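Local coordinates for protein rhomboid protease GlpG (Haemophilus influenzae, PDB 2NR9) that cleaves transmembrane segments of other proteins within the membrane, acting as a rhomboid-type serine protease with a serine-histidine catalytic dyad, at residues I11-T16 / W72-G77; Y36-P41 / H56-L61; Y125-D130 / V175-G180. The protein carries 2 engineered substitutions. One frame throughout, in Å; residues are numbered along the deposited sequence. Where two conformers were deposited one is given.

Interaction 1 (I11-T16 / W72-G77); sequences ITLILT and WFFIFG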
loop_
_atom_site.group_PDB
_atom_site.type_symbol
_atom_site.label_atom_id
_atom_site.label_comp_id
_atom_site.label_asym_id
_atom_site.label_seq_id
_atom_site.Cartn_x
_atom_site.Cartn_y
_atom_site.Cartn_z
ATOM N N ILE A 11 4.463 12.967 -2.707
ATOM C CA ILE A 11 3.579 12.178 -1.845
ATOM C C ILE A 11 4.279 10.893 -1.380
ATOM O O ILE A 11 4.227 10.540 -0.203
ATOM C CB ILE A 11 2.253 11.837 -2.542
ATOM C CG1 ILE A 11 1.474 13.123 -2.874
ATOM C CG2 ILE A 11 1.400 10.920 -1.654
ATOM C CD1 ILE A 11 1.024 13.923 -1.645
ATOM N N THR A 12 4.929 10.201 -2.315
ATOM C CA THR A 12 5.701 8.997 -1.994
ATOM C C THR A 12 6.680 9.316 -0.875
ATOM O O THR A 12 6.731 8.627 0.146
ATOM C CB THR A 12 6.526 8.517 -3.215
ATOM O OG1 THR A 12 5.644 8.159 -4.287
ATOM C CG2 THR A 12 7.379 7.322 -2.847
ATOM N N LEU A 13 7.465 10.367 -1.086
ATOM C CA LEU A 13 8.452 10.812 -0.116
ATOM C C LEU A 13 7.837 11.154 1.232
ATOM O O LEU A 13 8.345 10.737 2.262
ATOM C CB LEU A 13 9.260 11.988 -0.670
ATOM C CG LEU A 13 10.272 11.579 -1.741
ATOM C CD1 LEU A 13 10.784 12.778 -2.512
ATOM C CD2 LEU A 13 11.421 10.807 -1.104
ATOM N N ILE A 14 6.746 11.918 1.227
ATOM C CA ILE A 14 6.072 12.277 2.477
ATOM C C ILE A 14 5.596 11.050 3.260
ATOM O O ILE A 14 5.725 10.998 4.486
ATOM C CB ILE A 14 4.868 13.216 2.246
ATOM C CG1 ILE A 14 5.344 14.628 1.894
ATOM C CG2 ILE A 14 3.998 13.268 3.494
ATOM C CD1 ILE A 14 4.212 15.627 1.707
ATOM N N LEU A 15 5.018 10.077 2.554
ATOM C CA LEU A 15 4.508 8.862 3.201
ATOM C C LEU A 15 5.633 7.972 3.727
ATOM O O LEU A 15 5.534 7.396 4.820
ATOM C CB LEU A 15 3.591 8.082 2.252
ATOM C CG LEU A 15 2.240 8.737 1.959
ATOM C CD1 LEU A 15 1.492 7.993 0.855
ATOM C CD2 LEU A 15 1.394 8.822 3.231
ATOM N N THR A 16 6.708 7.870 2.963
ATOM C CA THR A 16 7.855 7.084 3.397
ATOM C C THR A 16 8.474 7.709 4.649
ATOM O O THR A 16 8.663 7.035 5.668
ATOM C CB THR A 16 8.897 6.975 2.282
ATOM O OG1 THR A 16 8.275 6.433 1.105
ATOM C CG2 THR A 16 10.052 6.081 2.708
ATOM N N TRP A 72 9.586 -1.440 -1.330
ATOM C CA TRP A 72 8.608 -1.702 -2.375
ATOM C C TRP A 72 7.681 -0.511 -2.641
ATOM O O TRP A 72 7.385 -0.202 -3.794
ATOM C CB TRP A 72 7.804 -2.963 -2.052
ATOM C CG TRP A 72 8.579 -4.231 -2.252
ATOM C CD1 TRP A 72 9.505 -4.771 -1.404
ATOM C CD2 TRP A 72 8.494 -5.118 -3.371
ATOM N NE1 TRP A 72 10.005 -5.938 -1.932
ATOM C CE2 TRP A 72 9.396 -6.176 -3.137
ATOM C CE3 TRP A 72 7.740 -5.124 -4.549
ATOM C CZ2 TRP A 72 9.571 -7.223 -4.041
ATOM C CZ3 TRP A 72 7.911 -6.167 -5.442
ATOM C CH2 TRP A 72 8.817 -7.204 -5.183
ATOM N N PHE A 73 7.228 0.156 -1.582
ATOM C CA PHE A 73 6.361 1.334 -1.748
ATOM C C PHE A 73 7.107 2.511 -2.372
ATOM O O PHE A 73 6.547 3.243 -3.185
ATOM C CB PHE A 73 5.728 1.770 -0.418
ATOM C CG PHE A 73 4.819 2.989 -0.541
ATOM C CD1 PHE A 73 3.525 2.860 -1.018
ATOM C CD2 PHE A 73 5.271 4.255 -0.184
ATOM C CE1 PHE A 73 2.693 3.967 -1.130
ATOM C CE2 PHE A 73 4.446 5.368 -0.302
ATOM C CZ PHE A 73 3.157 5.223 -0.766
ATOM N N PHE A 74 8.366 2.703 -1.989
ATOM C CA PHE A 74 9.121 3.824 -2.519
ATOM C C PHE A 74 9.327 3.657 -4.020
ATOM O O PHE A 74 9.066 4.573 -4.798
ATOM C CB PHE A 74 10.460 3.987 -1.796
ATOM C CG PHE A 74 11.184 5.257 -2.147
ATOM C CD1 PHE A 74 10.844 6.457 -1.536
ATOM C CD2 PHE A 74 12.194 5.257 -3.095
ATOM C CE1 PHE A 74 11.495 7.639 -1.873
ATOM C CE2 PHE A 74 12.849 6.433 -3.433
ATOM C CZ PHE A 74 12.499 7.624 -2.817
ATOM N N ILE A 75 9.726 2.454 -4.423
ATOM C CA ILE A 75 9.941 2.146 -5.825
ATOM C C ILE A 75 8.665 2.203 -6.666
ATOM O O ILE A 75 8.597 2.950 -7.636
ATOM C CB ILE A 75 10.593 0.760 -6.009
ATOM C CG1 ILE A 75 12.027 0.769 -5.475
ATOM C CG2 ILE A 75 10.579 0.360 -7.479
ATOM C CD1 ILE A 75 12.787 -0.539 -5.722
ATOM N N PHE A 76 7.653 1.422 -6.289
ATOM C CA PHE A 76 6.423 1.331 -7.087
ATOM C C PHE A 76 5.394 2.431 -6.821
ATOM O O PHE A 76 4.645 2.814 -7.723
ATOM C CB PHE A 76 5.815 -0.073 -7.013
ATOM C CG PHE A 76 6.729 -1.152 -7.555
ATOM C CD1 PHE A 76 7.628 -1.803 -6.721
ATOM C CD2 PHE A 76 6.747 -1.449 -8.912
ATOM C CE1 PHE A 76 8.503 -2.764 -7.225
ATOM C CE2 PHE A 76 7.615 -2.417 -9.423
ATOM C CZ PHE A 76 8.495 -3.068 -8.579
ATOM N N GLY A 77 5.334 2.909 -5.582
ATOM C CA GLY A 77 4.492 4.048 -5.261
ATOM C C GLY A 77 5.032 5.235 -6.042
ATOM O O GLY A 77 4.269 6.053 -6.573
#

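Interaction 2 (Y36-P41 / H56-L61); sequences YLMHYP and HTLVHL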
loop_
_atom_site.group_PDB
_atom_site.type_symbol
_atom_site.label_atom_id
_atom_site.label_comp_id
_atom_site.label_asym_id
_atom_site.label_seq_id
_atom_site.Cartn_x
_atom_site.Cartn_y
_atom_site.Cartn_z
ATOM N N TYR A 36 -2.121 2.915 20.295
ATOM C CA TYR A 36 -3.475 3.218 20.769
ATOM C C TYR A 36 -4.199 4.249 19.898
ATOM O O TYR A 36 -5.406 4.156 19.677
ATOM C CB TYR A 36 -3.455 3.703 22.219
ATOM C CG TYR A 36 -4.743 4.388 22.629
ATOM C CD1 TYR A 36 -4.825 5.777 22.690
ATOM C CD2 TYR A 36 -5.906 3.655 22.832
ATOM C CE1 TYR A 36 -6.013 6.410 23.014
ATOM C CE2 TYR A 36 -7.097 4.279 23.151
ATOM C CZ TYR A 36 -7.145 5.655 23.246
ATOM O OH TYR A 36 -8.330 6.276 23.577
ATOM N N LEU A 37 -3.469 5.265 19.467
ATOM C CA LEU A 37 -4.037 6.333 18.658
ATOM C C LEU A 37 -4.193 5.930 17.192
ATOM O O LEU A 37 -5.081 6.423 16.497
ATOM C CB LEU A 37 -3.140 7.575 18.741
ATOM C CG LEU A 37 -3.617 8.863 18.058
ATOM C CD1 LEU A 37 -2.521 9.920 18.104
ATOM C CD2 LEU A 37 -4.028 8.599 16.626
ATOM N N MET A 38 -3.373 4.981 16.749
ATOM C CA MET A 38 -3.268 4.662 15.320
ATOM C C MET A 38 -4.007 3.415 14.834
ATOM O O MET A 38 -4.257 3.276 13.641
ATOM C CB MET A 38 -1.792 4.568 14.937
ATOM C CG MET A 38 -0.980 5.759 15.395
ATOM S SD MET A 38 -0.944 7.103 14.207
ATOM C CE MET A 38 0.474 6.590 13.226
ATOM N N HIS A 39 -4.351 2.509 15.742
ATOM C CA HIS A 39 -4.985 1.261 15.327
ATOM C C HIS A 39 -6.374 1.438 14.735
ATOM O O HIS A 39 -7.069 2.417 15.023
ATOM C CB HIS A 39 -5.007 0.231 16.461
ATOM C CG HIS A 39 -5.913 0.591 17.594
ATOM N ND1 HIS A 39 -7.287 0.545 17.490
ATOM C CD2 HIS A 39 -5.643 0.906 18.883
ATOM C CE1 HIS A 39 -7.825 0.882 18.648
ATOM N NE2 HIS A 39 -6.849 1.094 19.513
ATOM N N TYR A 40 -6.765 0.484 13.895
ATOM C CA TYR A 40 -8.087 0.490 13.278
ATOM C C TYR A 40 -9.123 0.502 14.402
ATOM O O TYR A 40 -8.867 -0.025 15.486
ATOM C CB TYR A 40 -8.259 -0.764 12.409
ATOM C CG TYR A 40 -9.474 -0.739 11.504
ATOM C CD1 TYR A 40 -9.392 -0.236 10.209
ATOM C CD2 TYR A 40 -10.691 -1.250 11.931
ATOM C CE1 TYR A 40 -10.498 -0.212 9.378
ATOM C CE2 TYR A 40 -11.810 -1.229 11.107
ATOM C CZ TYR A 40 -11.705 -0.714 9.831
ATOM O OH TYR A 40 -12.814 -0.681 9.018
ATOM N N PRO A 41 -10.285 1.136 14.163
ATOM C CA PRO A 41 -11.306 1.181 15.194
ATOM C C PRO A 41 -11.610 -0.210 15.744
ATOM O O PRO A 41 -11.851 -1.143 14.979
ATOM C CB PRO A 41 -12.523 1.745 14.455
ATOM C CG PRO A 41 -11.945 2.566 13.373
ATOM C CD PRO A 41 -10.713 1.824 12.933
ATOM N N HIS A 56 -3.496 3.119 10.677
ATOM C CA HIS A 56 -2.886 1.832 11.001
ATOM C C HIS A 56 -1.734 1.475 10.055
ATOM O O HIS A 56 -0.874 0.656 10.394
ATOM C CB HIS A 56 -3.944 0.723 10.983
ATOM C CG HIS A 56 -4.698 0.628 9.690
ATOM N ND1 HIS A 56 -4.282 -0.160 8.639
ATOM C CD2 HIS A 56 -5.830 1.244 9.271
ATOM C CE1 HIS A 56 -5.145 -0.059 7.644
ATOM N NE2 HIS A 56 -6.084 0.802 7.995
ATOM N N THR A 57 -1.700 2.127 8.892
ATOM C CA THR A 57 -0.695 1.840 7.865
ATOM C C THR A 57 0.649 2.509 8.128
ATOM O O THR A 57 1.630 2.226 7.448
ATOM C CB THR A 57 -1.171 2.302 6.474
ATOM O OG1 THR A 57 -1.268 3.733 6.453
ATOM C CG2 THR A 57 -2.514 1.686 6.131
ATOM N N LEU A 58 0.676 3.420 9.089
ATOM C CA LEU A 58 1.882 4.181 9.405
ATOM C C LEU A 58 2.721 3.567 10.531
ATOM O O LEU A 58 3.767 4.110 10.897
ATOM C CB LEU A 58 1.495 5.612 9.774
ATOM C CG LEU A 58 1.355 6.687 8.682
ATOM C CD1 LEU A 58 1.148 6.132 7.283
ATOM C CD2 LEU A 58 0.299 7.728 9.052
ATOM N N VAL A 59 2.230 2.483 11.124
ATOM C CA VAL A 59 2.931 1.823 12.215
ATOM C C VAL A 59 3.525 0.489 11.755
ATOM O O VAL A 59 2.874 -0.283 11.051
ATOM C CB VAL A 59 1.995 1.572 13.426
ATOM C CG1 VAL A 59 2.768 0.925 14.574
ATOM C CG2 VAL A 59 1.349 2.872 13.884
ATOM N N HIS A 60 4.763 0.225 12.162
ATOM C CA HIS A 60 5.436 -1.010 11.799
ATOM C C HIS A 60 5.935 -1.767 13.031
ATOM O O HIS A 60 6.145 -1.176 14.093
ATOM C CB HIS A 60 6.534 -0.747 10.762
ATOM C CG HIS A 60 5.995 -0.404 9.406
ATOM N ND1 HIS A 60 5.529 0.857 9.087
ATOM C CD2 HIS A 60 5.736 -1.184 8.330
ATOM C CE1 HIS A 60 5.033 0.843 7.862
ATOM N NE2 HIS A 60 5.150 -0.382 7.377
ATOM N N LEU A 61 6.076 -3.081 12.894
ATOM C CA LEU A 61 6.367 -3.937 14.040
ATOM C C LEU A 61 7.791 -4.497 14.112
ATOM O O LEU A 61 8.170 -5.101 15.114
ATOM C CB LEU A 61 5.331 -5.058 14.119
ATOM C CG LEU A 61 3.877 -4.567 14.038
ATOM C CD1 LEU A 61 2.896 -5.728 13.941
ATOM C CD2 LEU A 61 3.535 -3.660 15.213
#

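Interaction 3 (Y125-D130 / V175-G180); sequences YVFIRD and VGLIWG. With PQE (3,6,12,15,18,21,24-heptaoxahexatriacontan-1-ol), chain E.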
loop_
_atom_site.group_PDB
_atom_site.type_symbol
_atom_site.label_atom_id
_atom_site.label_comp_id
_atom_site.label_asym_id
_atom_site.label_seq_id
_atom_site.Cartn_x
_atom_site.Cartn_y
_atom_site.Cartn_z
ATOM N N TYR A 125 -1.854 -2.398 -8.983
ATOM C CA TYR A 125 -2.132 -1.322 -9.929
ATOM C C TYR A 125 -1.101 -1.285 -11.053
ATOM O O TYR A 125 -1.450 -1.268 -12.229
ATOM C CB TYR A 125 -2.150 0.023 -9.212
ATOM C CG TYR A 125 -2.664 1.150 -10.065
ATOM C CD1 TYR A 125 -4.014 1.442 -10.111
ATOM C CD2 TYR A 125 -1.801 1.910 -10.844
ATOM C CE1 TYR A 125 -4.496 2.463 -10.893
ATOM C CE2 TYR A 125 -2.276 2.940 -11.634
ATOM C CZ TYR A 125 -3.624 3.211 -11.651
ATOM O OH TYR A 125 -4.109 4.228 -12.434
ATOM N N VAL A 126 0.171 -1.272 -10.677
ATOM C CA VAL A 126 1.255 -1.240 -11.647
ATOM C C VAL A 126 1.240 -2.475 -12.543
ATOM O O VAL A 126 1.430 -2.373 -13.757
ATOM C CB VAL A 126 2.622 -1.128 -10.952
ATOM C CG1 VAL A 126 3.755 -1.267 -11.969
ATOM C CG2 VAL A 126 2.724 0.189 -10.193
ATOM N N PHE A 127 0.978 -3.634 -11.938
ATOM C CA PHE A 127 0.941 -4.918 -12.657
ATOM C C PHE A 127 -0.029 -4.950 -13.835
ATOM O O PHE A 127 0.358 -5.293 -14.951
ATOM C CB PHE A 127 0.627 -6.078 -11.698
ATOM C CG PHE A 127 0.380 -7.400 -12.398
ATOM C CD1 PHE A 127 1.432 -8.254 -12.696
ATOM C CD2 PHE A 127 -0.904 -7.774 -12.768
ATOM C CE1 PHE A 127 1.206 -9.463 -13.346
ATOM C CE2 PHE A 127 -1.134 -8.976 -13.423
ATOM C CZ PHE A 127 -0.079 -9.822 -13.709
ATOM N N ILE A 128 -1.303 -4.665 -13.574
ATOM C CA ILE A 128 -2.316 -4.699 -14.636
ATOM C C ILE A 128 -2.176 -3.542 -15.616
ATOM O O ILE A 128 -2.553 -3.659 -16.782
ATOM C CB ILE A 128 -3.756 -4.754 -14.078
ATOM C CG1 ILE A 128 -3.966 -3.675 -13.016
ATOM C CG2 ILE A 128 -4.052 -6.122 -13.502
ATOM C CD1 ILE A 128 -4.003 -2.282 -13.563
ATOM N N ARG A 129 -1.704 -2.402 -15.126
ATOM C CA ARG A 129 -1.446 -1.262 -15.993
ATOM C C ARG A 129 -0.361 -1.625 -16.992
ATOM O O ARG A 129 -0.515 -1.418 -18.191
ATOM C CB ARG A 129 -1.027 -0.046 -15.174
ATOM C CG ARG A 129 -2.174 0.843 -14.744
ATOM C CD ARG A 129 -2.710 1.621 -15.932
ATOM N NE ARG A 129 -3.373 2.848 -15.515
ATOM C CZ ARG A 129 -3.756 3.810 -16.344
ATOM N NH1 ARG A 129 -3.541 3.693 -17.649
ATOM N NH2 ARG A 129 -4.346 4.896 -15.865
ATOM N N ASP A 130 0.735 -2.177 -16.486
ATOM C CA ASP A 130 1.835 -2.613 -17.334
ATOM C C ASP A 130 1.336 -3.663 -18.328
ATOM O O ASP A 130 1.588 -3.570 -19.529
ATOM C CB ASP A 130 2.951 -3.205 -16.476
ATOM C CG ASP A 130 4.145 -3.639 -17.296
ATOM O OD1 ASP A 130 4.573 -4.802 -17.146
ATOM O OD2 ASP A 130 4.617 -2.840 -18.134
ATOM N N VAL A 175 -7.876 -4.483 -4.921
ATOM C CA VAL A 175 -8.154 -3.065 -5.087
ATOM C C VAL A 175 -7.320 -2.516 -6.239
ATOM O O VAL A 175 -7.828 -1.803 -7.099
ATOM C CB VAL A 175 -7.825 -2.266 -3.814
ATOM C CG1 VAL A 175 -7.798 -0.757 -4.115
ATOM C CG2 VAL A 175 -8.822 -2.590 -2.704
ATOM N N GLY A 176 -6.031 -2.849 -6.245
ATOM C CA GLY A 176 -5.120 -2.355 -7.273
ATOM C C GLY A 176 -5.475 -2.854 -8.658
ATOM O O GLY A 176 -5.510 -2.082 -9.616
ATOM N N LEU A 177 -5.742 -4.150 -8.763
ATOM C CA LEU A 177 -6.104 -4.755 -10.043
ATOM C C LEU A 177 -7.374 -4.138 -10.639
ATOM O O LEU A 177 -7.417 -3.819 -11.827
ATOM C CB LEU A 177 -6.259 -6.274 -9.905
ATOM C CG LEU A 177 -5.005 -7.097 -9.583
ATOM C CD1 LEU A 177 -5.372 -8.555 -9.337
ATOM C CD2 LEU A 177 -3.980 -6.987 -10.696
ATOM N N ILE A 178 -8.409 -3.983 -9.818
ATOM C CA ILE A 178 -9.670 -3.395 -10.288
ATOM C C ILE A 178 -9.500 -1.924 -10.665
ATOM O O ILE A 178 -9.982 -1.487 -11.711
ATOM C CB ILE A 178 -10.803 -3.530 -9.240
ATOM C CG1 ILE A 178 -11.160 -5.004 -9.024
ATOM C CG2 ILE A 178 -12.044 -2.757 -9.684
ATOM C CD1 ILE A 178 -12.198 -5.236 -7.914
ATOM N N TRP A 179 -8.793 -1.170 -9.827
ATOM C CA TRP A 179 -8.601 0.250 -10.082
ATOM C C TRP A 179 -7.834 0.457 -11.387
ATOM O O TRP A 179 -8.217 1.276 -12.218
ATOM C CB TRP A 179 -7.849 0.913 -8.928
ATOM C CG TRP A 179 -8.112 2.383 -8.811
ATOM C CD1 TRP A 179 -8.146 3.291 -9.830
ATOM C CD2 TRP A 179 -8.210 3.144 -7.595
ATOM N NE1 TRP A 179 -8.349 4.556 -9.331
ATOM C CE2 TRP A 179 -8.377 4.495 -7.961
ATOM C CE3 TRP A 179 -8.209 2.807 -6.234
ATOM C CZ2 TRP A 179 -8.557 5.512 -7.016
ATOM C CZ3 TRP A 179 -8.385 3.819 -5.296
ATOM C CH2 TRP A 179 -8.557 5.155 -5.693
ATOM N N GLY A 180 -6.762 -0.311 -11.565
ATOM C CA GLY A 180 -5.933 -0.223 -12.764
ATOM C C GLY A 180 -6.665 -0.608 -14.036
ATOM O O GLY A 180 -6.410 -0.046 -15.098
HETATM O O47 PQE E . -9.721 6.710 -11.438
HETATM C C68 PQE E . -10.870 6.384 -10.642
HETATM C C52 PQE E . -11.686 5.294 -11.332
HETATM O O70 PQE E . -12.455 4.572 -10.367
HETATM C C55 PQE E . -11.761 3.421 -9.889
HETATM C C58 PQE E . -12.659 2.632 -8.944
HETATM O O71 PQE E . -11.974 2.406 -7.712
HETATM C C61 PQE E . -11.530 1.053 -7.582
HETATM C C62 PQE E . -12.225 0.413 -6.387
HETATM C C63 PQE E . -11.729 -1.005 -6.142
HETATM C C66 PQE E . -12.231 -1.525 -4.800
HETATM C C67 PQE E . -12.624 -2.991 -4.891
HETATM O O72 PQE E . -13.870 -3.195 -4.226
HETATM C C65 PQE E . -13.701 -3.797 -2.944
HETATM C C64 PQE E . -12.711 -4.954 -3.044
HETATM O O73 PQE E . -12.584 -5.572 -1.764
HETATM C C60 PQE E . -11.830 -6.785 -1.821
HETATM C C59 PQE E . -12.014 -7.552 -0.515
HETATM O O74 PQE E . -12.854 -8.683 -0.731
HETATM C C57 PQE E . -12.134 -9.765 -1.319
HETATM C C56 PQE E . -11.906 -10.848 -0.272
HETATM O O75 PQE E . -10.509 -11.019 -0.044
HETATM C C54 PQE E . -10.258 -11.602 1.233
HETATM C C53 PQE E . -9.389 -12.844 1.070
HETATM O O76 PQE E . -9.082 -13.369 2.360
HETATM C C51 PQE E . -8.476 -14.657 2.283
HETATM C C50 PQE E . -7.498 -14.826 3.440
HETATM C C49 PQE E . -6.345 -15.739 3.043
HETATM C C48 PQE E . -6.130 -16.833 4.084
HETATM C C47 PQE E . -6.069 -18.211 3.432
HETATM C C46 PQE E . -5.328 -19.208 4.318
HETATM C C45 PQE E . -6.303 -20.096 5.085
HETATM C C44 PQE E . -5.716 -20.525 6.427
HETATM C C43 PQE E . -6.481 -21.710 7.007
HETATM C C42 PQE E . -5.650 -22.439 8.059
HETATM C C41 PQE E . -4.995 -23.689 7.477
HETATM C C40 PQE E . -5.258 -24.900 8.346
#

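Interaction 1 (I11-T16 / W72-G77)
Thr-12 and Thr-16 of 11-16 slot between Phe-73 and Phe-74 of 72-77, joining the first and second predicted transmembrane helices of the rhomboid fold as an almost antiparallel pair. The segment axes make an angle of 170° and come within 9.6 Å of each other. The close side is buried, with small residues at its centre. Thr-12 faces Gly-77, and with no side chain on the glycine the two CA atoms lie 6.1 Å apart. The branches of Thr-12 divide the work: OG1 stands beside the backbone N (chi1 -63°), which leaves the methyl CG2 anti to it and 3.8 Å from CD1 of Phe-74, while OG1 sits near Gly-77 O without bonding to it and is instead hydrogen-bonded to Glu-81. Leu-15 fills the next position, its CD1 meeting CZ of Phe-73 at 3.6 Å. A branched aliphatic chain suits this place because it can follow the outline of the ring, and Tyr-93 of helix 86-108 also packs against Leu-15. Phe-73 also touches Leu-115 in a loop, so one ring links several parts of the core.

The other flank is looser and partly exposed. Here Phe-74 swings across to Leu-13, which was modelled in two conformers, so the close approach of its CD2 to the ring is doubtful in detail. A bound PQE chain comes within about 4 Å of the Phe-74 side chain, consistent with a flank that meets lipid or detergent, where apolar residues are at home. Between the flanks OG1 of Thr-16 lies at the edge of both rings, near their planes. This hydroxyl is spent within its own helix: OG1 donates to Thr-12 O at 2.8 Å, from above the carbonyl plane, and that oxygen also accepts from Thr-16 N.

Interaction 2 (Y36-P41 / H56-L61)
Met-38 and His-56 owe their places to their torsions. The methionine turns CG beside its backbone N (chi1 -50°) and bends again at its next two torsions, which brings the terminal methyl CE to Leu-58 and Val-59; the histidine takes the crowded position between its own N and carbonyl carbon (chi1 56°), which lifts its ring alongside Tyr-40. Both belong to the L1 loop region of the rhomboid fold, the large insertion between the first two transmembrane helices, where the end of helix 31-38 lies against the chain leading into helix 63-84.

The methionine half is wholly apolar. CE of Met-38 rests on CB of Leu-58 at 3.7 Å, crossing that side chain at about a right angle, and CB of Met-38 meets CG2 of Val-59 at 3.7 Å. A long flexible thioether suits this seam, since it bends to match two differently shaped neighbours; Ile-22 of helix 10-27 touches both Met-38 and Leu-58, and a bound PA6 lipid also reaches them.

The aromatic half is an offset edge-to-face pair. Tyr-40 presents its edge to the face of His-56, with ring planes at 65° and centroids 5.9 Å apart; CD1 of Tyr-40 lies 4.0 Å from CD2 of His-56. Phe-112 meets the histidine edge-to-face as well, which would limit its freedom to turn, and the His-56 side chain lies about 9 Å from that of the nucleophile Ser-116. On the backbone, Met-38 O comes near His-56 N at a poor angle, and its hydrogen bond is made with Ser-55 OG. Past the helix end, His-39 leaves helical backbone angles, and its ND1 donates almost straight to Tyr-40 O at 2.6 Å, with the acceptor in the imidazole plane.

Interaction 3 (Y125-D130 / V175-G180)
Tyr-125 turns the edge of its ring toward the face of Trp-179, with the planes at 77° and the centre of the phenol 5.7 Å from that of the five-membered indole ring. The contact is made by CE1 of Tyr-125 at 3.9 Å from CD1 of Trp-179. The tyrosine gets there because CG stands anti to the backbone N (chi1 -170°), which lays the ring along the neighbouring helix so that CD1 comes 3.6 Å from Gly-180 N. Its hydroxyl is hydrogen-bonded to Asp-183, with a weak, long bond from Arg-129 NE added, so a phenol suits the place, its ring packing on glycine backbone and its polar end reaching a carboxylate. Phe-84 meets the same ring edge-to-face.

Such closeness depends on the glycines. Gly-176 and Gly-180 form a GxxxG pattern on helix 166-191, and Gly-176 ends the rhomboid signature AHxxGxxxG that begins around the catalytic His-169. With no side chains in the way, the axes of 125-130 and 175-180 approach to 7.6 Å, crossing at -37°, and the CA atoms of Tyr-125 and Gly-176 are 4.1 Å apart. At that range CA of Tyr-125 makes a CA-H...O contact with Gly-176 O at 3.5 Å. In the fold this joins helix 116-131, which starts at the nucleophile Ser-116, to helix 166-191, the fourth and sixth predicted transmembrane helices.

Ile-128 points into the same groove, but its modelled approach to Leu-177 and Gly-180 is too short to be trusted, and it was deposited in two conformers. More securely, Leu-177 CD2 lies 3.8 Å from CD2 of Phe-127, the two side chains crossing at a slant near the surface. The other face of Trp-179, turned away from Tyr-125, carries the PQE chain, C55 lying over the ring, and NE1 of Trp-179 donates a weak hydrogen bond to O47 of PQE at 3.3 Å.

Overall arrangement
From the N terminus, helix 10-27 supplies the first half of interaction 1, whose partner on helix 63-84 comes only after the chain has run through the L1 region. Interaction 2 is nested in that excursion: 36-41 and 56-61 close a short loop of their own within the longer one, some 18 Å between centres from interaction 1. Interaction 3 follows in series, joining helix 116-131 to helix 166-191. It touches interaction 1 by packing of Phe-76 against Val-126, so helix 63-84 bridges the two helix pairs. Interactions 2 and 3 lie on opposite sides of the chain's centre, about 26 Å between centres, and none of the loops cross.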